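PDB 2I0M: phosphate-specific transport system accessory protein PhoU homolog from Streptococcus pneumoniae, which probably takes part in regulating phosphate uptake, as a zinc-binding all-helical homodimer. Local coordinates for residues A[80-85]-A[204-209]; A[131-136]-A[199-204]. All coordinates share one frame; numbering follows the deposited sequence.

Contacts 1 and 2 share helix 177-209 and Leu204, and their centres lie about 10 Å apart. Both are buried and without hydrogen bonds across their segments. Contact 1 sets helix 74-105 antiparallel to the last turns of helix 177-209 and lies farther from the chain's centre, about 17 Å against 11 Å; a tyrosine and a serine bring polar atoms into it. Contact 2 is purely apolar, Leu133 of helix 117-136 resting on the nearly parallel helix 177-209. Arg203 connects the two, touching Ser82 and Ser85 and forming a salt bridge to Glu60 of the second subunit.

Contact 1 (A[80-85]-A[204-209]); sequences VISIMS and LVYLET
Antiparallel helix packing brings Ile81 and Ser82 of helix 74-105 against Tyr206 and Leu207, close to the C-terminal end of helix 177-209. The axes of the two short segments run 10.0 Å apart at 174°, and Ser82 faces Leu207 with a CA-CA distance of 7.1 Å. Tyr206 spans much of the gap. Its CG stands anti to the backbone N (chi1 151°), which carries the ring out toward 80-85. Ser82 OG lies in the ring plane at one edge, 3.6 Å from Tyr206 CE2 and 3.7 Å from Tyr206 CD2, an edge contact and not a hydrogen bond. The polar need of that hydroxyl is met on its own helix: with OG beside the backbone N (chi1 -62°), it bonds to the carbonyl of Arg78 one turn earlier. From the same position, Ser82 OG also touches Leu207 CB at 4.1 Å. Farther along the ring, the phenol oxygen meets the flank of Ile81, the two side chains crossing at about a right angle. Tyr206 OH lies 3.9 Å from Ile81 CD1 and 4.0 Å from Ile81 CG2, so both branches of the isoleucine border the oxygen through van der Waals contact.

Arg203 forms a cation-pi pair with the Tyr206 ring, and the guanidinium of Arg78 reaches across to the Leu207 carbonyl and, weakly, to that of Tyr206. Helix 74-105 is thereby tied to backbone oxygens near the end of its partner. Ile81 also packs on Glu60 of the second subunit, and a zinc ion lies about 10 Å from the Tyr206 side chain. Long antiparallel helices joined side by side in this way are characteristic of the all-helical PhoU fold, built from two PhoU domains in tandem.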
# COMPACT_ATOMS: atom_id res chain seq x y z
N VAL A 80 6.86 -8.21 17.66
CA VAL A 80 8.01 -7.71 16.89
C VAL A 80 7.69 -7.71 15.37
O VAL A 80 8.07 -6.76 14.66
CB VAL A 80 9.29 -8.50 17.24
CG1 VAL A 80 10.44 -8.15 16.33
CG2 VAL A 80 9.68 -8.26 18.69
N ILE A 81 6.98 -8.73 14.89
CA ILE A 81 6.55 -8.81 13.49
C ILE A 81 5.59 -7.66 13.15
O ILE A 81 5.62 -7.12 12.06
CB ILE A 81 5.88 -10.18 13.16
CG1 ILE A 81 6.91 -11.33 13.22
CG2 ILE A 81 5.18 -10.15 11.78
CD1 ILE A 81 6.31 -12.75 13.05
N SER A 82 4.75 -7.29 14.11
CA SER A 82 3.79 -6.21 13.94
C SER A 82 4.47 -4.85 13.85
O SER A 82 4.04 -3.99 13.11
CB SER A 82 2.77 -6.22 15.08
OG SER A 82 2.03 -7.42 15.09
N ILE A 83 5.52 -4.64 14.65
CA ILE A 83 6.29 -3.40 14.62
C ILE A 83 7.03 -3.28 13.27
O ILE A 83 6.97 -2.24 12.62
CB ILE A 83 7.26 -3.31 15.81
CG1 ILE A 83 6.51 -3.29 17.16
CG2 ILE A 83 8.23 -2.15 15.64
CD1 ILE A 83 5.79 -1.98 17.57
N MET A 84 7.68 -4.36 12.84
CA MET A 84 8.43 -4.38 11.58
C MET A 84 7.53 -4.05 10.40
O MET A 84 7.86 -3.21 9.58
CB MET A 84 9.07 -5.74 11.34
CG MET A 84 10.28 -6.01 12.20
SD MET A 84 11.33 -7.33 11.52
CE MET A 84 11.86 -8.14 13.01
N SER A 85 6.37 -4.69 10.37
CA SER A 85 5.39 -4.49 9.32
C SER A 85 4.75 -3.10 9.38
O SER A 85 4.54 -2.47 8.36
CB SER A 85 4.33 -5.58 9.41
OG SER A 85 3.07 -5.11 8.96
N LEU A 204 -2.85 -5.10 14.15
CA LEU A 204 -3.24 -5.05 15.56
C LEU A 204 -4.25 -6.17 15.88
O LEU A 204 -4.16 -6.80 16.94
CB LEU A 204 -3.82 -3.67 15.88
CG LEU A 204 -3.54 -2.89 17.17
CD1 LEU A 204 -2.22 -3.29 17.84
CD2 LEU A 204 -3.59 -1.37 16.89
N VAL A 205 -5.17 -6.45 14.96
CA VAL A 205 -6.13 -7.54 15.22
C VAL A 205 -5.41 -8.89 15.22
O VAL A 205 -5.66 -9.72 16.08
CB VAL A 205 -7.47 -7.47 14.38
CG1 VAL A 205 -7.19 -7.37 12.92
CG2 VAL A 205 -8.37 -8.70 14.63
N TYR A 206 -4.47 -9.06 14.28
CA TYR A 206 -3.58 -10.21 14.21
C TYR A 206 -2.77 -10.42 15.49
O TYR A 206 -2.48 -11.55 15.88
CB TYR A 206 -2.63 -10.07 13.00
CG TYR A 206 -1.29 -10.73 13.16
CD1 TYR A 206 -1.08 -12.05 12.74
CD2 TYR A 206 -0.22 -10.03 13.72
CE1 TYR A 206 0.19 -12.66 12.89
CE2 TYR A 206 1.02 -10.62 13.88
CZ TYR A 206 1.23 -11.92 13.46
OH TYR A 206 2.48 -12.48 13.63
N LEU A 207 -2.39 -9.32 16.13
CA LEU A 207 -1.61 -9.38 17.35
C LEU A 207 -2.43 -9.98 18.52
O LEU A 207 -1.95 -10.84 19.25
CB LEU A 207 -1.05 -7.98 17.67
CG LEU A 207 -0.24 -7.69 18.94
CD1 LEU A 207 0.92 -8.67 19.12
CD2 LEU A 207 0.23 -6.26 18.93
N GLU A 208 -3.68 -9.55 18.66
CA GLU A 208 -4.53 -10.10 19.70
C GLU A 208 -5.06 -11.47 19.34
O GLU A 208 -5.21 -12.34 20.20
CB GLU A 208 -5.69 -9.15 20.01
CG GLU A 208 -6.54 -9.65 21.19
CD GLU A 208 -7.17 -8.55 22.01
OE1 GLU A 208 -7.47 -7.48 21.47
OE2 GLU A 208 -7.37 -8.77 23.22
N THR A 209 -5.31 -11.67 18.05
CA THR A 209 -6.01 -12.83 17.52
C THR A 209 -5.07 -13.98 17.16
O THR A 209 -5.34 -15.13 17.49
CB THR A 209 -6.86 -12.36 16.32
OG1 THR A 209 -8.08 -11.79 16.82
CG2 THR A 209 -7.18 -13.48 15.37

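Contact 2 (A[131-136]-A[199-204]); sequences ADLLVA and NICERL
No flat group lies between Leu133 of 131-136 and Ile200, Cys201 and Leu204 of 199-204; the two planar groups that bond to each other, the Asn199 amide and the Glu202 carboxylate, lie on one flank of 199-204 and meet through an N-H and a carboxylate oxygen. Asn199 ND2 donates to Glu202 OE2 at 3.2 Å in a bent bond. The acceptor lies in the amide plane, whereas the nitrogen comes to the anti side of the carboxylate and stands 33° out of its plane. The other oxygen, Glu202 OE1, accepts from the backbone N of Leu215, so both carboxylate oxygens have a donor.

The interface itself depends on the fork of Leu133. Leu133 extends its CG away from its own backbone N (chi1 175°), and the two methyls spread over the neighbouring helix. Leu133 CD2 rests on Ile200, 3.8 Å from Ile200 CG2 and 4.0 Å from Ile200 CD1, the two side chains crossing nearly perpendicularly. Leu133 CD1 meets Leu204 CD2 at 3.9 Å and Cys201 SG at 4.0 Å; the two leucines slide past each other in opposite directions. One residue thus touches three on the facing helix.

Phe137 packs on Ile200 and Leu204, while Ile148 and Ala145 of helix 142-150 touch Cys201 and Leu204 respectively. The axes of 131-136 and 199-204, 11.2 Å apart and inclined by 20°, with apolar side chains, Cys201 among them, meeting between them, are characteristic of the interior of a helical bundle, here within the second PhoU domain.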
# COMPACT_ATOMS: atom_id res chain seq x y z
N ALA A 131 -4.20 9.64 14.67
CA ALA A 131 -4.10 10.06 16.07
C ALA A 131 -4.80 9.05 16.98
O ALA A 131 -4.29 8.69 18.05
CB ALA A 131 -4.68 11.45 16.26
N ASP A 132 -5.97 8.60 16.56
CA ASP A 132 -6.68 7.50 17.24
C ASP A 132 -5.85 6.22 17.29
O ASP A 132 -5.68 5.63 18.35
CB ASP A 132 -8.04 7.24 16.58
CG ASP A 132 -9.05 8.37 16.83
OD1 ASP A 132 -8.81 9.28 17.66
OD2 ASP A 132 -10.11 8.35 16.18
N LEU A 133 -5.27 5.84 16.16
CA LEU A 133 -4.43 4.65 16.08
C LEU A 133 -3.26 4.71 17.06
O LEU A 133 -3.02 3.75 17.78
CB LEU A 133 -3.92 4.43 14.65
CG LEU A 133 -2.93 3.27 14.43
CD1 LEU A 133 -3.56 1.90 14.81
CD2 LEU A 133 -2.40 3.23 13.01
N LEU A 134 -2.55 5.83 17.09
CA LEU A 134 -1.43 6.01 18.02
C LEU A 134 -1.79 5.87 19.50
O LEU A 134 -1.01 5.32 20.27
CB LEU A 134 -0.68 7.32 17.75
CG LEU A 134 -0.11 7.41 16.33
CD1 LEU A 134 0.80 8.62 16.21
CD2 LEU A 134 0.64 6.14 15.90
N VAL A 135 -2.96 6.36 19.89
CA VAL A 135 -3.48 6.14 21.26
C VAL A 135 -3.91 4.67 21.45
O VAL A 135 -3.61 4.07 22.49
CB VAL A 135 -4.68 7.08 21.58
CG1 VAL A 135 -5.26 6.79 22.96
CG2 VAL A 135 -4.26 8.56 21.48
N ALA A 136 -4.62 4.12 20.47
CA ALA A 136 -5.12 2.74 20.54
C ALA A 136 -4.01 1.66 20.53
O ALA A 136 -4.17 0.62 21.14
CB ALA A 136 -6.11 2.47 19.41
N ASN A 199 -4.42 -1.01 7.25
CA ASN A 199 -3.42 -2.05 7.32
C ASN A 199 -2.76 -2.19 8.71
O ASN A 199 -2.53 -3.30 9.16
CB ASN A 199 -2.36 -1.85 6.23
CG ASN A 199 -2.86 -2.23 4.83
OD1 ASN A 199 -2.40 -1.68 3.81
ND2 ASN A 199 -3.79 -3.17 4.76
N ILE A 200 -2.48 -1.08 9.40
CA ILE A 200 -1.82 -1.18 10.71
C ILE A 200 -2.83 -1.70 11.74
O ILE A 200 -2.49 -2.53 12.59
CB ILE A 200 -1.16 0.14 11.17
CG1 ILE A 200 -0.09 0.59 10.18
CG2 ILE A 200 -0.53 -0.02 12.56
CD1 ILE A 200 0.43 2.00 10.41
N CYS A 201 -4.07 -1.26 11.59
CA CYS A 201 -5.23 -1.78 12.31
C CYS A 201 -5.39 -3.30 12.23
O CYS A 201 -5.58 -3.95 13.24
CB CYS A 201 -6.51 -1.06 11.88
SG CYS A 201 -6.58 0.69 12.41
N GLU A 202 -5.32 -3.86 11.02
CA GLU A 202 -5.41 -5.32 10.81
C GLU A 202 -4.27 -6.08 11.49
O GLU A 202 -4.47 -7.14 12.05
CB GLU A 202 -5.41 -5.67 9.32
CG GLU A 202 -6.57 -5.08 8.53
CD GLU A 202 -6.59 -5.54 7.07
OE1 GLU A 202 -7.63 -6.08 6.64
OE2 GLU A 202 -5.58 -5.36 6.36
N ARG A 203 -3.07 -5.52 11.42
CA ARG A 203 -1.89 -6.04 12.13
C ARG A 203 -2.13 -6.10 13.64
O ARG A 203 -1.68 -7.01 14.33
CB ARG A 203 -0.69 -5.12 11.85
CG ARG A 203 0.66 -5.77 12.03
CD ARG A 203 1.12 -6.56 10.79
NE ARG A 203 1.02 -8.00 11.03
CZ ARG A 203 1.54 -8.94 10.26
NH1 ARG A 203 2.23 -8.64 9.17
NH2 ARG A 203 1.37 -10.21 10.60
N LEU A 204 -2.85 -5.10 14.15
CA LEU A 204 -3.24 -5.05 15.56
C LEU A 204 -4.25 -6.17 15.88
O LEU A 204 -4.16 -6.80 16.94
CB LEU A 204 -3.82 -3.67 15.88
CG LEU A 204 -3.54 -2.89 17.17
CD1 LEU A 204 -2.22 -3.29 17.84
CD2 LEU A 204 -3.59 -1.37 16.89